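Local structure of thioesterase domain-containing protein (Pseudomonas aeruginosa, 3F1T) at residues D64-I69 with G102-Y107; T83-I88 with V133-R138. The protein is of unproven function but, as a hotdog-fold member of the thioesterase superfamily, probably hydrolyses acyl-CoA thioesters, possibly 1,4-dihydroxy-2-naphthoyl-CoA. One frame throughout, in Å; residues are numbered along the deposited sequence.

Contact 1: D64-I69 with G102-Y107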
loop_
_atom_site.group_PDB
_atom_site.type_symbol
_atom_site.label_atom_id
_atom_site.label_comp_id
_atom_site.label_asym_id
_atom_site.label_seq_id
_atom_site.Cartn_x
_atom_site.Cartn_y
_atom_site.Cartn_z
ATOM N N ASP B 64 -2.193 8.453 -10.593
ATOM C CA ASP B 64 -3.614 8.214 -10.376
ATOM C C ASP B 64 -4.392 8.319 -11.671
ATOM O O ASP B 64 -5.219 7.462 -11.964
ATOM C CB ASP B 64 -4.196 9.179 -9.333
ATOM C CG ASP B 64 -5.632 8.850 -8.982
ATOM O OD1 ASP B 64 -6.032 7.674 -9.101
ATOM O OD2 ASP B 64 -6.389 9.777 -8.669
ATOM N N THR B 65 -4.190 9.415 -12.407
ATOM C CA THR B 65 -4.866 9.641 -13.701
ATOM C C THR B 65 -4.505 8.595 -14.757
ATOM O O THR B 65 -5.373 8.062 -15.447
ATOM C CB THR B 65 -4.515 11.017 -14.279
ATOM O OG1 THR B 65 -4.885 12.036 -13.344
ATOM C CG2 THR B 65 -5.240 11.252 -15.604
ATOM N N THR B 66 -3.221 8.317 -14.901
ATOM C CA THR B 66 -2.780 7.280 -15.825
ATOM C C THR B 66 -3.450 5.928 -15.559
ATOM O O THR B 66 -3.883 5.256 -16.494
ATOM C CB THR B 66 -1.231 7.145 -15.824
ATOM O OG1 THR B 66 -0.649 8.367 -16.284
ATOM C CG2 THR B 66 -0.783 6.038 -16.746
ATOM N N CYS B 67 -3.376 5.435 -14.321
ATOM C CA CYS B 67 -4.043 4.173 -13.959
ATOM C C CYS B 67 -5.550 4.196 -14.218
ATOM O O CYS B 67 -6.117 3.262 -14.787
ATOM C CB CYS B 67 -3.783 3.824 -12.493
ATOM S SG CYS B 67 -2.051 3.469 -12.095
ATOM N N GLY B 68 -6.212 5.254 -13.769
ATOM C CA GLY B 68 -7.641 5.406 -14.044
ATOM C C GLY B 68 -7.949 5.278 -15.521
ATOM O O GLY B 68 -8.858 4.530 -15.929
ATOM N N ILE B 69 -7.197 6.000 -16.347
ATOM C CA ILE B 69 -7.552 6.071 -17.756
ATOM C C ILE B 69 -7.164 4.809 -18.520
ATOM O O ILE B 69 -7.719 4.507 -19.576
ATOM C CB ILE B 69 -6.953 7.322 -18.411
ATOM C CG1 ILE B 69 -7.610 8.577 -17.831
ATOM C CG2 ILE B 69 -7.162 7.283 -19.914
ATOM C CD1 ILE B 69 -7.130 9.864 -18.486
ATOM N N GLY B 102 4.039 8.837 -17.379
ATOM C CA GLY B 102 3.405 7.780 -16.618
ATOM C C GLY B 102 2.950 6.716 -17.581
ATOM O O GLY B 102 2.484 7.038 -18.661
ATOM N N PHE B 103 3.185 5.451 -17.236
ATOM C CA PHE B 103 2.627 4.328 -17.983
ATOM C C PHE B 103 1.827 3.427 -17.043
ATOM O O PHE B 103 2.182 3.273 -15.871
ATOM C CB PHE B 103 3.743 3.519 -18.638
ATOM C CG PHE B 103 3.279 2.218 -19.230
ATOM C CD1 PHE B 103 3.339 1.047 -18.494
ATOM C CD2 PHE B 103 2.683 2.190 -20.478
ATOM C CE1 PHE B 103 2.830 -0.139 -18.995
ATOM C CE2 PHE B 103 2.217 1.000 -21.008
ATOM C CZ PHE B 103 2.289 -0.169 -20.261
ATOM N N ALA B 104 0.696 2.918 -17.529
ATOM C CA ALA B 104 -0.033 1.878 -16.808
ATOM C C ALA B 104 -0.660 0.844 -17.729
ATOM O O ALA B 104 -1.051 1.147 -18.864
ATOM C CB ALA B 104 -1.088 2.485 -15.903
ATOM N N GLU B 105 -0.912 -0.329 -17.169
ATOM C CA GLU B 105 -1.464 -1.436 -17.917
ATOM C C GLU B 105 -2.371 -2.208 -16.958
ATOM O O GLU B 105 -1.953 -2.524 -15.851
ATOM C CB GLU B 105 -0.319 -2.341 -18.383
ATOM C CG GLU B 105 -0.761 -3.475 -19.317
ATOM C CD GLU B 105 0.399 -4.395 -19.720
ATOM O OE1 GLU B 105 1.286 -4.673 -18.859
ATOM O OE2 GLU B 105 0.396 -4.863 -20.889
ATOM N N CYS B 106 -3.614 -2.468 -17.361
ATOM C CA CYS B 106 -4.505 -3.359 -16.607
ATOM C C CYS B 106 -3.998 -4.795 -16.601
ATOM O O CYS B 106 -3.665 -5.336 -17.652
ATOM C CB CYS B 106 -5.919 -3.317 -17.178
ATOM S SG CYS B 106 -6.609 -1.668 -17.196
ATOM N N TYR B 107 -3.913 -5.402 -15.419
ATOM C CA TYR B 107 -3.396 -6.764 -15.305
ATOM C C TYR B 107 -4.444 -7.751 -14.773
ATOM O O TYR B 107 -4.299 -8.970 -14.933
ATOM C CB TYR B 107 -2.119 -6.798 -14.459
ATOM C CG TYR B 107 -2.325 -6.460 -13.001
ATOM C CD1 TYR B 107 -2.651 -7.448 -12.075
ATOM C CD2 TYR B 107 -2.151 -5.164 -12.536
ATOM C CE1 TYR B 107 -2.900 -7.136 -10.760
ATOM C CE2 TYR B 107 -2.315 -4.858 -11.189
ATOM C CZ TYR B 107 -2.614 -5.864 -10.301
ATOM O OH TYR B 107 -2.798 -5.569 -8.970
#
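In the hotdog fold a long central helix, here 56-70, is wrapped by an antiparallel sheet, and T66 and C67 set one flank of that helix on G102 and A104 of strand 100-109. The two local axes run in roughly the same direction, 34° apart, and come within 7.4 Å of each other. Such closeness depends on small residues. The CA atoms of C67 and A104 are 5.4 Å apart, and the methyl group of A104, which points at the helix, fits between two helical residues. T66 meets it with its own methyl, CG2 lying 3.7 Å from A104 CB, while the backbone of C67 brings its CA to 3.9 Å from the same A104 CB.

T66 divides its branches by chemistry. With chi1 at -63°, CG2 is anti to the backbone N and descends on the strand, reaching to 3.5 Å from A104 N over the peptide that joins F103 to A104. The hydroxyl turns back along the helix, where OG1 is hydrogen-bonded to the carbonyl of L62, one turn earlier. G102, having no side chain, lets this threonine sit directly over its backbone. C67 touches A104 more lightly, SG to CB at 4.0 Å, and its side chain also packs on T116 of the adjoining strand 113-121 and on V132 of strand 130-137. F103 and E105 point away from the helix, as alternation along a strand requires.

No hydrogen bond crosses between 64-69 and 102-107. The T66 hydroxyl bonds within its helix and the strand backbone pairs with neighbouring strands, so what crosses here is van der Waals packing of small groups in a buried setting.

Contact 2: T83-I88 with V133-R138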
loop_
_atom_site.group_PDB
_atom_site.type_symbol
_atom_site.label_atom_id
_atom_site.label_comp_id
_atom_site.label_asym_id
_atom_site.label_seq_id
_atom_site.Cartn_x
_atom_site.Cartn_y
_atom_site.Cartn_z
ATOM N N THR B 83 -11.465 5.390 -8.394
ATOM C CA THR B 83 -10.343 4.771 -7.682
ATOM C C THR B 83 -10.826 4.101 -6.396
ATOM O O THR B 83 -11.690 4.636 -5.693
ATOM C CB THR B 83 -9.278 5.833 -7.353
ATOM O OG1 THR B 83 -8.917 6.522 -8.558
ATOM C CG2 THR B 83 -8.012 5.202 -6.739
ATOM N N LEU B 84 -10.399 2.858 -6.192
ATOM C CA LEU B 84 -10.648 2.145 -4.940
ATOM C C LEU B 84 -9.409 2.169 -4.035
ATOM O O LEU B 84 -9.525 2.288 -2.814
ATOM C CB LEU B 84 -11.057 0.690 -5.219
ATOM C CG LEU B 84 -12.367 0.526 -5.994
ATOM C CD1 LEU B 84 -12.652 -0.920 -6.314
ATOM C CD2 LEU B 84 -13.507 1.148 -5.241
ATOM N N ASP B 85 -8.235 1.992 -4.642
ATOM C CA ASP B 85 -6.970 1.863 -3.906
ATOM C C ASP B 85 -5.835 2.299 -4.816
ATOM O O ASP B 85 -5.872 2.062 -6.025
ATOM C CB ASP B 85 -6.735 0.417 -3.464
ATOM C CG ASP B 85 -7.869 -0.121 -2.615
ATOM O OD1 ASP B 85 -8.725 -0.874 -3.162
ATOM O OD2 ASP B 85 -7.890 0.191 -1.392
ATOM N N LEU B 86 -4.920 3.087 -4.262
ATOM C CA LEU B 86 -3.729 3.487 -4.996
ATOM C C LEU B 86 -2.521 3.373 -4.087
ATOM O O LEU B 86 -2.564 3.815 -2.932
ATOM C CB LEU B 86 -3.895 4.912 -5.516
ATOM C CG LEU B 86 -2.948 5.417 -6.608
ATOM C CD1 LEU B 86 -3.322 4.799 -7.938
ATOM C CD2 LEU B 86 -3.027 6.943 -6.678
ATOM N N ARG B 87 -1.476 2.700 -4.561
ATOM C CA ARG B 87 -0.177 2.913 -3.969
ATOM C C ARG B 87 0.899 3.351 -4.946
ATOM O O ARG B 87 0.976 2.854 -6.082
ATOM C CB ARG B 87 0.273 1.713 -3.153
ATOM C CG ARG B 87 0.574 0.500 -3.971
ATOM C CD ARG B 87 1.609 -0.321 -3.219
ATOM N NE ARG B 87 1.925 -1.557 -3.911
ATOM C CZ ARG B 87 3.069 -1.784 -4.545
ATOM N NH1 ARG B 87 4.015 -0.855 -4.567
ATOM N NH2 ARG B 87 3.267 -2.954 -5.133
ATOM N N ILE B 88 1.633 4.381 -4.526
ATOM C CA ILE B 88 2.772 4.919 -5.254
ATOM C C ILE B 88 3.992 4.836 -4.337
ATOM O O ILE B 88 3.928 5.220 -3.169
ATOM C CB ILE B 88 2.558 6.410 -5.585
ATOM C CG1 ILE B 88 1.170 6.613 -6.200
ATOM C CG2 ILE B 88 3.647 6.904 -6.554
ATOM C CD1 ILE B 88 0.967 8.011 -6.770
ATOM N N VAL B 133 0.383 0.853 -8.147
ATOM C CA VAL B 133 -0.648 -0.167 -8.372
ATOM C C VAL B 133 -1.950 0.427 -7.869
ATOM O O VAL B 133 -1.960 1.143 -6.861
ATOM C CB VAL B 133 -0.335 -1.457 -7.575
ATOM C CG1 VAL B 133 -1.483 -2.414 -7.663
ATOM C CG2 VAL B 133 0.939 -2.114 -8.099
ATOM N N GLY B 134 -3.006 0.293 -8.660
ATOM C CA GLY B 134 -4.313 0.767 -8.222
ATOM C C GLY B 134 -5.433 -0.167 -8.627
ATOM O O GLY B 134 -5.260 -1.013 -9.499
ATOM N N ALA B 135 -6.589 0.016 -8.006
ATOM C CA ALA B 135 -7.775 -0.772 -8.320
ATOM C C ALA B 135 -8.913 0.195 -8.531
ATOM O O ALA B 135 -8.994 1.225 -7.862
ATOM C CB ALA B 135 -8.104 -1.718 -7.171
ATOM N N PHE B 136 -9.791 -0.134 -9.467
ATOM C CA PHE B 136 -10.771 0.811 -9.949
ATOM C C PHE B 136 -12.126 0.143 -10.035
ATOM O O PHE B 136 -12.235 -1.019 -10.430
ATOM C CB PHE B 136 -10.337 1.357 -11.318
ATOM C CG PHE B 136 -9.152 2.275 -11.241
ATOM C CD1 PHE B 136 -9.326 3.629 -11.004
ATOM C CD2 PHE B 136 -7.864 1.764 -11.269
ATOM C CE1 PHE B 136 -8.235 4.451 -10.771
ATOM C CE2 PHE B 136 -6.773 2.573 -11.036
ATOM C CZ PHE B 136 -6.954 3.923 -10.810
HETATM N N MSE B 137 -13.171 0.911 -9.771
HETATM C CA MSE B 137 -14.513 0.357 -9.737
HETATM C C MSE B 137 -15.236 0.554 -11.066
HETATM O O MSE B 137 -15.408 1.679 -11.510
HETATM C CB MSE B 137 -15.297 1.034 -8.625
HETATM C CG MSE B 137 -16.740 0.613 -8.568
HETATM SE SE MSE B 137 -16.996 -0.883 -7.350
HETATM C CE MSE B 137 -17.739 0.112 -5.835
ATOM N N ARG B 138 -15.589 -0.537 -11.738
ATOM C CA ARG B 138 -16.537 -0.457 -12.843
ATOM C C ARG B 138 -17.923 -0.166 -12.303
ATOM O O ARG B 138 -18.566 -1.047 -11.729
ATOM C CB ARG B 138 -16.580 -1.766 -13.623
ATOM C CG ARG B 138 -15.285 -2.098 -14.307
ATOM C CD ARG B 138 -15.257 -3.551 -14.728
ATOM N NE ARG B 138 -16.091 -3.783 -15.900
ATOM C CZ ARG B 138 -16.072 -4.898 -16.620
ATOM N NH1 ARG B 138 -15.276 -5.903 -16.279
ATOM N NH2 ARG B 138 -16.872 -5.017 -17.667
#
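Strands 83-90 and 130-137 are antiparallel neighbours in the hotdog sheet, and a classic beta bulge interrupts their pairing where L84 and D85 both face A135. Backbone hydrogen bonds define the register. Beyond the bulge R87 and V133 form a regular hydrogen-bonded pair: R87 N gives a nearly straight bond of 2.8 Å to V133 O, and V133 N returns one to R87 O. At the bulge A135 O receives L84 N at 2.7 Å and, weakly, D85 N at 3.4 Å, while A135 N donates to D85 O. The extra residue owes its place to the backbone of L84, whose psi of -41° departs from the extended form.

Apolar packing is led by L84, which the bulge turns toward the partner strand; its CD2 methyl lies 3.8 Å from CB of M137, a selenomethionine. G134 suits the non-hydrogen-bonded pair with L86: with only hydrogen in place of a side chain, it lets L86 CD1 lie close on that face of the sheet, and its CA comes to 3.0 Å from D85 O.

Among the charged side chains, R87 makes the closer approach. Its chi1 of 68° sets CG between the backbone N and the carbonyl carbon, from where the chain runs extended beside V133, and V133 CG2 lies over one face of the guanidinium. The guanidinium has its salt bridges with D89, NH1 to that of its own chain and NE to D89 of the second subunit. Residues 85-88 also pair with a strand of the third subunit, which carries the sheet across the interface.

On the face shared with L86, T83 and F136 point the same way, and T83 OG1 comes obliquely to 3.1 Å from F136 CE1.

How the contacts relate
Of the elements in these contacts, helix 56-70 comes first along the chain from the N terminus, then strand 83-90, strand 100-109 and finally strand 130-137. Contact 1 closes a loop from the helix to strand 100-109, and contact 2 closes one from strand 83-90 to strand 130-137; since the segments alternate, the two loops cross rather than nest. Their centres are about 9 Å apart. Together they tie the central helix to an inner strand of the sheet and join the outermost strand of this chain's own sheet to its neighbour. They meet directly: D64 OD1 is probably hydrogen-bonded to T83 OG1 at 3.2 Å, and the F136 ring packs against the helix, CE2 lying 3.6 Å from C67 CB.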